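Local coordinates for cytochrome P450 reductase (Amycolatopsis methanolica 239, PDB 5OGX), which passes electrons from NADH, through FAD and a [2Fe-2S] cluster, to the cytochrome P450 partner that O-demethylates guaiacol and other lignin-derived aromatics, at residues W32-C37 with A91-V96; V7-R12 with E24-G29; T44-V49 with L73-Q78; H98-L103 with G192-F197. One frame throughout, in Å; residues are numbered along the deposited sequence.

Interaction 1. Residues W32-C37 with A91-V96. Unlike the reference sequence in segment 91-96: Ala91 (reference Ser), Asp92 (reference Glu). With NA (sodium ion), chain D; FES (Fe2/s2 (inorganic) cluster), chain C.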
loop_
_atom_site.group_PDB
_atom_site.type_symbol
_atom_site.label_atom_id
_atom_site.label_comp_id
_atom_site.label_asym_id
_atom_site.label_seq_id
_atom_site.Cartn_x
_atom_site.Cartn_y
_atom_site.Cartn_z
ATOM N N TRP A 32 -5.325 16.067 0.337
ATOM C CA TRP A 32 -5.370 14.694 0.828
ATOM C C TRP A 32 -6.761 14.301 1.302
ATOM O O TRP A 32 -7.485 15.091 1.918
ATOM C CB TRP A 32 -4.393 14.490 1.981
ATOM C CG TRP A 32 -4.444 13.067 2.476
ATOM C CD1 TRP A 32 -3.909 11.962 1.868
ATOM C CD2 TRP A 32 -5.096 12.605 3.656
ATOM N NE1 TRP A 32 -4.180 10.828 2.618
ATOM C CE2 TRP A 32 -4.901 11.206 3.728
ATOM C CE3 TRP A 32 -5.819 13.249 4.681
ATOM C CZ2 TRP A 32 -5.422 10.428 4.766
ATOM C CZ3 TRP A 32 -6.321 12.480 5.720
ATOM C CH2 TRP A 32 -6.115 11.082 5.759
ATOM N N MET A 33 -7.114 13.056 1.039
ATOM C CA MET A 33 -8.161 12.394 1.797
ATOM C C MET A 33 -7.839 10.912 1.819
ATOM O O MET A 33 -7.072 10.431 0.976
ATOM C CB MET A 33 -9.540 12.645 1.185
ATOM C CG MET A 33 -9.606 12.224 -0.264
ATOM S SD MET A 33 -11.325 12.185 -0.824
ATOM C CE MET A 33 -11.972 13.714 -0.110
ATOM N N PRO A 34 -8.378 10.168 2.784
ATOM C CA PRO A 34 -7.958 8.769 2.951
ATOM C C PRO A 34 -8.246 7.929 1.721
ATOM O O PRO A 34 -9.262 8.096 1.046
ATOM C CB PRO A 34 -8.777 8.277 4.151
ATOM C CG PRO A 34 -9.319 9.488 4.813
ATOM C CD PRO A 34 -9.285 10.625 3.849
ATOM N N ASN A 35 -7.326 7.035 1.422
ATOM C CA ASN A 35 -7.422 6.181 0.287
ATOM C C ASN A 35 -6.483 4.988 0.438
ATOM O O ASN A 35 -5.424 5.156 0.898
ATOM C CB ASN A 35 -7.127 6.949 -0.986
ATOM C CG ASN A 35 -5.708 7.387 -1.099
ATOM O OD1 ASN A 35 -4.934 6.776 -1.750
ATOM N ND2 ASN A 35 -5.407 8.475 -0.504
ATOM N N SER A 36 -6.933 3.802 0.045
ATOM C CA SER A 36 -6.074 2.638 0.244
ATOM C C SER A 36 -6.255 1.573 -0.829
ATOM O O SER A 36 -5.832 0.434 -0.598
ATOM C CB SER A 36 -6.352 1.936 1.592
ATOM O OG SER A 36 -5.729 2.564 2.698
ATOM N N CYS A 37 -6.886 1.881 -1.970
ATOM C CA CYS A 37 -7.036 0.893 -3.040
ATOM C C CYS A 37 -7.423 1.517 -4.376
ATOM O O CYS A 37 -7.102 0.958 -5.431
ATOM C CB CYS A 37 -8.060 -0.184 -2.646
ATOM S SG CYS A 37 -9.802 0.312 -2.844
ATOM N N ALA A 91 -11.429 14.198 9.743
ATOM C CA ALA A 91 -11.048 15.509 10.266
ATOM C C ALA A 91 -9.807 16.059 9.574
ATOM O O ALA A 91 -9.708 17.271 9.333
ATOM C CB ALA A 91 -10.809 15.422 11.772
ATOM N N ASP A 92 -8.846 15.190 9.260
ATOM C CA ASP A 92 -7.591 15.633 8.664
ATOM C C ASP A 92 -7.663 15.806 7.154
ATOM O O ASP A 92 -6.703 16.305 6.567
ATOM C CB ASP A 92 -6.466 14.640 8.983
ATOM C CG ASP A 92 -6.018 14.716 10.425
ATOM O OD1 ASP A 92 -6.468 15.631 11.143
ATOM O OD2 ASP A 92 -5.217 13.855 10.842
ATOM N N ALA A 93 -8.757 15.412 6.509
ATOM C CA ALA A 93 -8.840 15.562 5.064
ATOM C C ALA A 93 -8.729 17.033 4.685
ATOM O O ALA A 93 -9.202 17.917 5.404
ATOM C CB ALA A 93 -10.155 14.979 4.542
ATOM N N GLY A 94 -8.089 17.292 3.551
ATOM C CA GLY A 94 -7.801 18.636 3.110
ATOM C C GLY A 94 -6.363 19.087 3.302
ATOM O O GLY A 94 -5.954 20.075 2.674
ATOM N N ARG A 95 -5.603 18.424 4.171
ATOM C CA ARG A 95 -4.191 18.743 4.339
ATOM C C ARG A 95 -3.429 18.501 3.037
ATOM O O ARG A 95 -3.891 17.795 2.140
ATOM C CB ARG A 95 -3.573 17.900 5.451
ATOM C CG ARG A 95 -3.475 16.404 5.140
ATOM C CD ARG A 95 -2.489 15.710 6.085
ATOM N NE ARG A 95 -2.511 14.247 6.001
ATOM C CZ ARG A 95 -1.886 13.529 5.066
ATOM N NH1 ARG A 95 -1.207 14.135 4.104
ATOM N NH2 ARG A 95 -1.944 12.193 5.087
ATOM N N VAL A 96 -2.230 19.083 2.955
ATOM C CA VAL A 96 -1.363 18.888 1.793
ATOM C C VAL A 96 -0.897 17.439 1.703
ATOM O O VAL A 96 -0.571 16.803 2.717
ATOM C CB VAL A 96 -0.158 19.839 1.887
ATOM C CG1 VAL A 96 0.756 19.668 0.681
ATOM C CG2 VAL A 96 -0.648 21.270 2.008
HETATM NA NA NA D . -11.590 9.926 0.832
HETATM FE FE1 FES C . -10.464 2.087 -1.350
HETATM FE FE2 FES C . -11.967 4.018 -2.270
HETATM S S1 FES C . -12.669 2.114 -1.512
HETATM S S2 FES C . -9.794 4.098 -1.937
#
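In the ferredoxin-like [2Fe-2S] domain, Trp32 lies in the loop that runs from helix 22-28 to the cluster, held by a type II beta turn, Asp92 to Arg95, in the linker leading to the FAD-binding domain. Two backbone bonds join them: Trp32 N donates to Arg95 O at 2.9 Å, and Gly94 N reaches Trp32 O at 2.8 Å, nearly straight at 173°. A chi1 of -180° swings the indole away from the backbone N, into the reach of Arg95 and Asp92. The guanidinium of Arg95 lies flat on one face, its plane 10° from that of the ring; CZ stands 3.8 Å from the centroid of the Trp32 five-membered ring, a cation-pi contact, while NH2 sits above the middle of the indole. Pro34 N lies against the opposite face and the backbone carbonyl of Asp92 meets the ring edge, so neighbours flank both faces and an edge. The indole NE1 also donates to Asp196 in the FAD-binding domain. Without the indole, as with a leucine in its place, the Arg95 guanidinium would probably lose the surface it stacks on, and Asp196 OD1 its donor. Met33 SD (2.8 Å) and Pro34 O bind a sodium ion, and Asn35 ND2 donates back to Met33 O. The loop ends at the cluster, where Cys37 SG binds iron FE1 at 2.4 Å.

Interaction 2. Residues V7-R12 with E24-G29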
loop_
_atom_site.group_PDB
_atom_site.type_symbol
_atom_site.label_atom_id
_atom_site.label_comp_id
_atom_site.label_asym_id
_atom_site.label_seq_id
_atom_site.Cartn_x
_atom_site.Cartn_y
_atom_site.Cartn_z
ATOM N N VAL A 7 -15.439 20.850 -6.568
ATOM C CA VAL A 7 -15.621 19.911 -5.468
ATOM C C VAL A 7 -14.714 20.324 -4.317
ATOM O O VAL A 7 -13.562 20.717 -4.522
ATOM C CB VAL A 7 -15.356 18.457 -5.913
ATOM C CG1 VAL A 7 -16.316 18.098 -7.067
ATOM C CG2 VAL A 7 -13.917 18.270 -6.352
ATOM N N SER A 8 -15.239 20.253 -3.097
ATOM C CA SER A 8 -14.518 20.798 -1.962
ATOM C C SER A 8 -14.569 19.824 -0.795
ATOM O O SER A 8 -15.561 19.121 -0.593
ATOM C CB SER A 8 -15.092 22.144 -1.521
ATOM O OG SER A 8 -16.413 21.987 -1.051
ATOM N N VAL A 9 -13.489 19.816 -0.022
ATOM C CA VAL A 9 -13.422 19.099 1.250
ATOM C C VAL A 9 -12.524 19.895 2.185
ATOM O O VAL A 9 -11.479 20.398 1.772
ATOM C CB VAL A 9 -12.900 17.654 1.087
ATOM C CG1 VAL A 9 -11.449 17.619 0.573
ATOM C CG2 VAL A 9 -12.989 16.914 2.420
ATOM N N GLY A 10 -12.938 20.018 3.447
ATOM C CA GLY A 10 -12.106 20.692 4.435
ATOM C C GLY A 10 -11.720 22.114 4.092
ATOM O O GLY A 10 -10.618 22.552 4.442
ATOM N N GLY A 11 -12.590 22.849 3.410
ATOM C CA GLY A 11 -12.282 24.205 3.012
ATOM C C GLY A 11 -11.425 24.340 1.773
ATOM O O GLY A 11 -11.123 25.473 1.372
ATOM N N ARG A 12 -11.044 23.235 1.142
ATOM C CA ARG A 12 -10.176 23.235 -0.030
ATOM C C ARG A 12 -10.980 22.848 -1.263
ATOM O O ARG A 12 -11.668 21.824 -1.263
ATOM C CB ARG A 12 -9.009 22.260 0.165
ATOM C CG ARG A 12 -7.926 22.743 1.132
ATOM C CD ARG A 12 -6.724 23.325 0.378
ATOM N NE ARG A 12 -5.584 22.405 0.354
ATOM C CZ ARG A 12 -4.674 22.357 -0.616
ATOM N NH1 ARG A 12 -4.761 23.173 -1.659
ATOM N NH2 ARG A 12 -3.673 21.487 -0.548
ATOM N N GLU A 24 -9.466 11.253 -7.311
ATOM C CA GLU A 24 -8.370 11.603 -8.205
ATOM C C GLU A 24 -8.263 13.107 -8.395
ATOM O O GLU A 24 -7.152 13.642 -8.478
ATOM C CB GLU A 24 -8.530 10.884 -9.541
ATOM C CG GLU A 24 -8.292 9.402 -9.344
ATOM C CD GLU A 24 -7.903 8.679 -10.597
ATOM O OE1 GLU A 24 -8.149 9.220 -11.700
ATOM O OE2 GLU A 24 -7.375 7.554 -10.463
ATOM N N ALA A 25 -9.395 13.807 -8.414
ATOM C CA ALA A 25 -9.350 15.261 -8.499
ATOM C C ALA A 25 -8.642 15.859 -7.283
ATOM O O ALA A 25 -7.794 16.749 -7.424
ATOM C CB ALA A 25 -10.765 15.827 -8.638
ATOM N N PHE A 26 -8.975 15.379 -6.074
ATOM C CA PHE A 26 -8.337 15.915 -4.874
ATOM C C PHE A 26 -6.846 15.585 -4.857
ATOM O O PHE A 26 -6.012 16.478 -4.691
ATOM C CB PHE A 26 -9.019 15.386 -3.601
ATOM C CG PHE A 26 -10.368 16.029 -3.324
ATOM C CD1 PHE A 26 -10.488 17.407 -3.215
ATOM C CD2 PHE A 26 -11.507 15.252 -3.182
ATOM C CE1 PHE A 26 -11.729 18.015 -2.988
ATOM C CE2 PHE A 26 -12.752 15.850 -2.945
ATOM C CZ PHE A 26 -12.859 17.230 -2.843
ATOM N N LEU A 27 -6.479 14.312 -5.046
ATOM C CA LEU A 27 -5.057 13.988 -4.932
ATOM C C LEU A 27 -4.235 14.643 -6.037
ATOM O O LEU A 27 -3.082 15.029 -5.810
ATOM C CB LEU A 27 -4.830 12.473 -4.941
ATOM C CG LEU A 27 -5.465 11.651 -3.820
ATOM C CD1 LEU A 27 -5.146 10.160 -4.028
ATOM C CD2 LEU A 27 -5.007 12.116 -2.441
ATOM N N ARG A 28 -4.786 14.753 -7.243
ATOM C CA ARG A 28 -4.049 15.447 -8.296
ATOM C C ARG A 28 -3.837 16.917 -7.951
ATOM O O ARG A 28 -2.856 17.526 -8.397
ATOM C CB ARG A 28 -4.781 15.306 -9.630
ATOM C CG ARG A 28 -4.646 13.910 -10.243
ATOM C CD ARG A 28 -5.200 13.887 -11.646
ATOM N NE ARG A 28 -5.052 12.582 -12.277
ATOM C CZ ARG A 28 -3.996 12.219 -13.001
ATOM N NH1 ARG A 28 -2.989 13.062 -13.174
ATOM N NH2 ARG A 28 -3.950 11.014 -13.555
ATOM N N GLY A 29 -4.722 17.494 -7.145
ATOM C CA GLY A 29 -4.535 18.832 -6.626
ATOM C C GLY A 29 -3.711 18.930 -5.360
ATOM O O GLY A 29 -3.625 20.017 -4.779
#
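Phe26 reaches from helix 22-28 to strand 5-9 and makes all the close contacts, those under 4.2 Å. Its CB bond does not point straight at the strand; with CG anti to the carbonyl carbon (chi1 -75°), the ring is carried across to it. Beyond CB and CG, CD1 first meets the strand, 3.9 Å from Val9 CG1. That methyl lies over one face, 3.8 Å from the centroid of the Phe26 ring and 20° off its normal, the geometry of a CH-pi contact. Next, CE1 approaches Val9 CG1 at 3.6 Å and the backbone oxygen Val7 O at the same distance. At the tip, CZ packs on Val7 CG2 at 3.8 Å and on the carbonyl carbon of Ser8. Val7 and Val9 point toward the helix, Ser8 between them away. Val14 and Met33 also touch the Phe26 side chain. A type I' turn from Val9 to Arg12 then reverses the chain into strand 12-16. The axes of the short segments, strand 7-9 and helix 24-28, approach to 9.7 Å at an angle of 68°. A helix packed across a mixed sheet, here largely by a buried aromatic, is consistent with the beta-grasp fold of 2Fe-2S ferredoxin domains.

Interaction 3. Residues T44-V49 with L73-Q78. With FES (Fe2/s2 (inorganic) cluster), chain C.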
loop_
_atom_site.group_PDB
_atom_site.type_symbol
_atom_site.label_atom_id
_atom_site.label_comp_id
_atom_site.label_asym_id
_atom_site.label_seq_id
_atom_site.Cartn_x
_atom_site.Cartn_y
_atom_site.Cartn_z
ATOM N N THR A 44 -12.021 2.943 2.756
ATOM C CA THR A 44 -11.470 4.024 3.573
ATOM C C THR A 44 -11.705 5.410 2.988
ATOM O O THR A 44 -11.554 6.401 3.718
ATOM C CB THR A 44 -9.962 3.826 3.816
ATOM O OG1 THR A 44 -9.242 3.960 2.584
ATOM C CG2 THR A 44 -9.690 2.447 4.396
ATOM N N CYS A 45 -12.098 5.522 1.713
ATOM C CA CYS A 45 -12.356 6.830 1.122
ATOM C C CYS A 45 -13.814 7.262 1.259
ATOM O O CYS A 45 -14.239 8.188 0.568
ATOM C CB CYS A 45 -11.965 6.839 -0.349
ATOM S SG CYS A 45 -13.136 5.873 -1.334
ATOM N N LYS A 46 -14.578 6.607 2.126
ATOM C CA LYS A 46 -15.989 6.935 2.273
ATOM C C LYS A 46 -16.148 8.396 2.695
ATOM O O LYS A 46 -15.375 8.918 3.509
ATOM C CB LYS A 46 -16.627 6.003 3.300
ATOM C CG LYS A 46 -18.146 5.929 3.227
ATOM C CD LYS A 46 -18.670 4.759 4.041
ATOM C CE LYS A 46 -18.623 3.464 3.250
ATOM N NZ LYS A 46 -19.045 2.293 4.080
ATOM N N LEU A 47 -17.153 9.047 2.126
ATOM C CA LEU A 47 -17.400 10.472 2.278
ATOM C C LEU A 47 -18.873 10.675 2.574
ATOM O O LEU A 47 -19.705 9.863 2.168
ATOM C CB LEU A 47 -17.104 11.252 0.987
ATOM C CG LEU A 47 -15.759 11.285 0.285
ATOM C CD1 LEU A 47 -15.915 11.952 -1.049
ATOM C CD2 LEU A 47 -14.820 12.066 1.153
ATOM N N GLN A 48 -19.198 11.773 3.253
ATOM C CA GLN A 48 -20.570 12.271 3.272
ATOM C C GLN A 48 -20.700 13.372 2.234
ATOM O O GLN A 48 -19.914 14.325 2.229
ATOM C CB GLN A 48 -20.990 12.803 4.650
ATOM C CG GLN A 48 -22.424 13.381 4.631
ATOM C CD GLN A 48 -22.785 14.194 5.874
ATOM O OE1 GLN A 48 -21.932 14.513 6.698
ATOM N NE2 GLN A 48 -24.066 14.540 6.001
ATOM N N VAL A 49 -21.686 13.244 1.350
ATOM C CA VAL A 49 -21.987 14.310 0.405
ATOM C C VAL A 49 -22.845 15.334 1.141
ATOM O O VAL A 49 -23.973 15.033 1.532
ATOM C CB VAL A 49 -22.703 13.776 -0.840
ATOM C CG1 VAL A 49 -23.088 14.926 -1.748
ATOM C CG2 VAL A 49 -21.792 12.793 -1.572
ATOM N N LEU A 73 -23.977 8.965 1.608
ATOM C CA LEU A 73 -22.567 8.598 1.607
ATOM C C LEU A 73 -22.139 8.178 0.205
ATOM O O LEU A 73 -22.961 7.834 -0.647
ATOM C CB LEU A 73 -22.287 7.470 2.600
ATOM C CG LEU A 73 -22.732 7.704 4.045
ATOM C CD1 LEU A 73 -22.154 6.620 4.940
ATOM C CD2 LEU A 73 -22.322 9.091 4.531
ATOM N N ALA A 74 -20.826 8.204 -0.020
ATOM C CA ALA A 74 -20.243 7.831 -1.304
ATOM C C ALA A 74 -18.818 7.352 -1.067
ATOM O O ALA A 74 -18.254 7.536 0.010
ATOM C CB ALA A 74 -20.251 9.010 -2.288
ATOM N N LEU A 75 -18.250 6.717 -2.084
ATOM C CA LEU A 75 -16.827 6.390 -2.101
ATOM C C LEU A 75 -16.127 7.381 -3.020
ATOM O O LEU A 75 -16.445 7.456 -4.215
ATOM C CB LEU A 75 -16.586 4.962 -2.591
ATOM C CG LEU A 75 -17.235 3.825 -1.814
ATOM C CD1 LEU A 75 -16.842 2.491 -2.448
ATOM C CD2 LEU A 75 -16.801 3.902 -0.346
ATOM N N ALA A 76 -15.171 8.132 -2.468
ATOM C CA ALA A 76 -14.456 9.122 -3.272
ATOM C C ALA A 76 -13.818 8.509 -4.517
ATOM O O ALA A 76 -13.736 9.168 -5.559
ATOM C CB ALA A 76 -13.389 9.818 -2.429
ATOM N N CYS A 77 -13.326 7.273 -4.431
ATOM C CA CYS A 77 -12.661 6.708 -5.605
ATOM C C CYS A 77 -13.634 6.187 -6.649
ATOM O O CYS A 77 -13.202 5.841 -7.756
ATOM C CB CYS A 77 -11.713 5.568 -5.211
ATOM S SG CYS A 77 -12.600 4.125 -4.592
ATOM N N GLN A 78 -14.934 6.133 -6.344
ATOM C CA GLN A 78 -15.912 5.704 -7.328
ATOM C C GLN A 78 -16.850 6.821 -7.750
ATOM O O GLN A 78 -17.430 6.746 -8.836
ATOM C CB GLN A 78 -16.734 4.534 -6.762
ATOM C CG GLN A 78 -15.852 3.397 -6.313
ATOM C CD GLN A 78 -15.170 2.757 -7.497
ATOM O OE1 GLN A 78 -15.824 2.445 -8.499
ATOM N NE2 GLN A 78 -13.862 2.586 -7.414
HETATM FE FE1 FES C . -10.464 2.087 -1.350
HETATM FE FE2 FES C . -11.967 4.018 -2.270
HETATM S S1 FES C . -12.669 2.114 -1.512
HETATM S S2 FES C . -9.794 4.098 -1.937
#
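Two of the four cysteines that hold the [2Fe-2S] cluster meet where strand 46-51 begins and strand 73-75 of the ferredoxin-like sheet ends beside it. Cys45 SG and Cys77 SG each bind the same iron, FE2, at 2.4 Å. Cys77 N also donates to Cys45 SG, 3.4 Å away and fairly straight at 164°, so one ligand's backbone grips the other's sulfur. Next to it, Ala76 N bonds to Cys45 O at 3.2 Å from well above the carbonyl plane. The strands then pair antiparallel: Leu47 N to Ala74 O is 2.8 Å, and Ala74 N returns to Leu47 O at 3.0 Å. On the Leu47 side, Leu47 CD1 touches Ala76 CB at 3.6 Å, and Met33 touches both residues. On the other side, Lys46, bent at chi3 (-84°), crosses the leucines, CD meeting Leu73 CD1 and CE Leu75 CD2; its NZ forms a salt bridge with Glu68. Gln78 NE2 donates to Cys77 SG, 3.5 Å away. A serine in place of Cys77 would probably weaken the hold on FE2 and disturb the hydrogen bond from Gln78 NE2. Amide N-H groups directed at both sulfurs are likely to draw off some thiolate charge, which would favour the reduced cluster.

Interaction 4. Residues H98-L103 with G192-F197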
loop_
_atom_site.group_PDB
_atom_site.type_symbol
_atom_site.label_atom_id
_atom_site.label_comp_id
_atom_site.label_asym_id
_atom_site.label_seq_id
_atom_site.Cartn_x
_atom_site.Cartn_y
_atom_site.Cartn_z
ATOM N N HIS A 98 1.492 14.768 -1.274
ATOM C CA HIS A 98 2.199 14.661 -2.543
ATOM C C HIS A 98 1.188 14.530 -3.674
ATOM O O HIS A 98 0.290 13.686 -3.597
ATOM C CB HIS A 98 3.125 13.448 -2.534
ATOM C CG HIS A 98 4.056 13.419 -1.366
ATOM N ND1 HIS A 98 5.004 14.396 -1.156
ATOM C CD2 HIS A 98 4.182 12.541 -0.343
ATOM C CE1 HIS A 98 5.679 14.121 -0.052
ATOM N NE2 HIS A 98 5.196 13.001 0.462
ATOM N N PRO A 99 1.306 15.315 -4.736
ATOM C CA PRO A 99 0.299 15.259 -5.800
ATOM C C PRO A 99 0.333 13.933 -6.546
ATOM O O PRO A 99 1.395 13.410 -6.889
ATOM C CB PRO A 99 0.695 16.416 -6.722
ATOM C CG PRO A 99 2.200 16.530 -6.522
ATOM C CD PRO A 99 2.429 16.209 -5.058
ATOM N N LEU A 100 -0.852 13.399 -6.801
ATOM C CA LEU A 100 -0.991 12.272 -7.714
ATOM C C LEU A 100 -0.676 12.740 -9.126
ATOM O O LEU A 100 -1.221 13.748 -9.578
ATOM C CB LEU A 100 -2.417 11.726 -7.646
ATOM C CG LEU A 100 -2.829 10.620 -8.617
ATOM C CD1 LEU A 100 -1.988 9.375 -8.350
ATOM C CD2 LEU A 100 -4.314 10.307 -8.439
ATOM N N ARG A 101 0.196 12.026 -9.835
ATOM C CA ARG A 101 0.526 12.511 -11.172
ATOM C C ARG A 101 0.821 11.362 -12.125
ATOM O O ARG A 101 1.055 10.222 -11.717
ATOM C CB ARG A 101 1.696 13.500 -11.136
ATOM C CG ARG A 101 3.043 12.928 -10.732
ATOM C CD ARG A 101 4.108 14.047 -10.755
ATOM N NE ARG A 101 5.452 13.532 -10.498
ATOM C CZ ARG A 101 6.201 12.908 -11.402
ATOM N NH1 ARG A 101 5.742 12.726 -12.636
ATOM N NH2 ARG A 101 7.411 12.462 -11.077
ATOM N N ASP A 102 0.776 11.684 -13.419
ATOM C CA ASP A 102 1.091 10.707 -14.457
ATOM C C ASP A 102 2.599 10.586 -14.614
ATOM O O ASP A 102 3.306 11.596 -14.695
ATOM C CB ASP A 102 0.455 11.116 -15.779
ATOM C CG ASP A 102 -1.029 11.360 -15.649
ATOM O OD1 ASP A 102 -1.760 10.382 -15.400
ATOM O OD2 ASP A 102 -1.455 12.527 -15.775
ATOM N N LEU A 103 3.090 9.354 -14.658
ATOM C CA LEU A 103 4.524 9.101 -14.673
ATOM C C LEU A 103 4.992 8.782 -16.082
ATOM O O LEU A 103 4.272 8.160 -16.867
ATOM C CB LEU A 103 4.892 7.936 -13.752
ATOM C CG LEU A 103 4.312 8.011 -12.341
ATOM C CD1 LEU A 103 4.752 6.803 -11.517
ATOM C CD2 LEU A 103 4.729 9.323 -11.678
ATOM N N GLY A 192 0.982 7.861 -9.727
ATOM C CA GLY A 192 1.249 7.737 -8.318
ATOM C C GLY A 192 1.703 9.063 -7.748
ATOM O O GLY A 192 1.833 10.059 -8.464
ATOM N N PRO A 193 1.956 9.101 -6.434
ATOM C CA PRO A 193 1.734 7.992 -5.504
ATOM C C PRO A 193 0.298 7.948 -5.011
ATOM O O PRO A 193 -0.426 8.952 -5.088
ATOM C CB PRO A 193 2.672 8.330 -4.346
ATOM C CG PRO A 193 2.554 9.847 -4.272
ATOM C CD PRO A 193 2.379 10.324 -5.731
ATOM N N LEU A 194 -0.098 6.794 -4.474
ATOM C CA LEU A 194 -1.385 6.611 -3.824
ATOM C C LEU A 194 -1.156 5.922 -2.487
ATOM O O LEU A 194 -0.101 5.328 -2.258
ATOM C CB LEU A 194 -2.331 5.764 -4.685
ATOM C CG LEU A 194 -2.713 6.420 -6.017
ATOM C CD1 LEU A 194 -2.892 5.357 -7.088
ATOM C CD2 LEU A 194 -3.989 7.228 -5.852
ATOM N N GLY A 195 -2.164 5.972 -1.621
ATOM C CA GLY A 195 -2.159 5.118 -0.447
ATOM C C GLY A 195 -1.789 5.849 0.840
ATOM O O GLY A 195 -1.156 6.905 0.838
ATOM N N ASP A 196 -2.194 5.237 1.962
ATOM C CA ASP A 196 -2.000 5.778 3.301
ATOM C C ASP A 196 -1.105 4.908 4.178
ATOM O O ASP A 196 -0.994 5.166 5.382
ATOM C CB ASP A 196 -3.347 5.928 4.011
ATOM C CG ASP A 196 -4.156 7.055 3.477
ATOM O OD1 ASP A 196 -3.545 7.996 2.914
ATOM O OD2 ASP A 196 -5.400 6.992 3.648
ATOM N N PHE A 197 -0.481 3.877 3.622
ATOM C CA PHE A 197 0.290 2.923 4.421
ATOM C C PHE A 197 1.715 3.446 4.586
ATOM O O PHE A 197 2.659 2.968 3.958
ATOM C CB PHE A 197 0.265 1.561 3.729
ATOM C CG PHE A 197 0.813 0.415 4.557
ATOM C CD1 PHE A 197 0.235 0.051 5.769
ATOM C CD2 PHE A 197 1.850 -0.351 4.056
ATOM C CE1 PHE A 197 0.716 -1.047 6.492
ATOM C CE2 PHE A 197 2.348 -1.445 4.769
ATOM C CZ PHE A 197 1.776 -1.792 5.989
HETATM O O HOH W 1 -1.296 11.387 -4.040
#
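Arg101 and Gly192 form an antiparallel hydrogen-bonded pair where strands 101-114 and 187-194 lie side by side in the six-stranded antiparallel sheet of the FAD-binding domain. Arg101 N donates to Gly192 O at 2.9 Å, coming from above the carbonyl plane, and Gly192 N returns to Arg101 O at 3.1 Å, in the carbonyl plane. Both bonds have an N-H...O angle of 159°. Toward His98 and Pro193 the direct pairing gives way to a water, which donates to His98 O and to Pro193 O, each oxygen 2.8 Å from it, bridging the two segments. The polar ends of His98 and Arg101 turn to other partners, Glu131 and the backbone of Pro127. A cis peptide bond precedes Pro193, whose ring lies against the incoming loop: its CD is 3.4 Å from Pro99 O, and its CG rests near His98 CB. Leu100 packs on Gly192 and Leu194. A chi1 of 174° turns its isobutyl end back over the 192-194 backbone although its CB bond points aside. Leu27, from helix 22-28, packs against both Leu100 and Leu194. Across the contact, Leu100 CD1 lies 3.6 Å from Gly192 N and 3.8 Å from Leu194 CG.

Overall arrangement
Along the chain, interaction 2 closes first, interaction 3 falls within the span bracketed by interaction 1, and interaction 4 follows. Interactions 2 and 3 both reach the five-stranded mixed sheet of the 2Fe-2S domain, their centres about 13 Å apart without touching. Interaction 1 lies about 9 Å and 11 Å from their centres and touches both, Met33 meeting Phe26 and Leu47; with interaction 3 it shares the cluster. Interaction 4, in the FAD-binding sheet, is joined to interaction 1 through Asp196 and Gly195, and to interaction 2 by the Arg28-Asp102 salt bridge. These bonds to interaction 4 join the two domains and would probably help steady the flavin-cluster spacing.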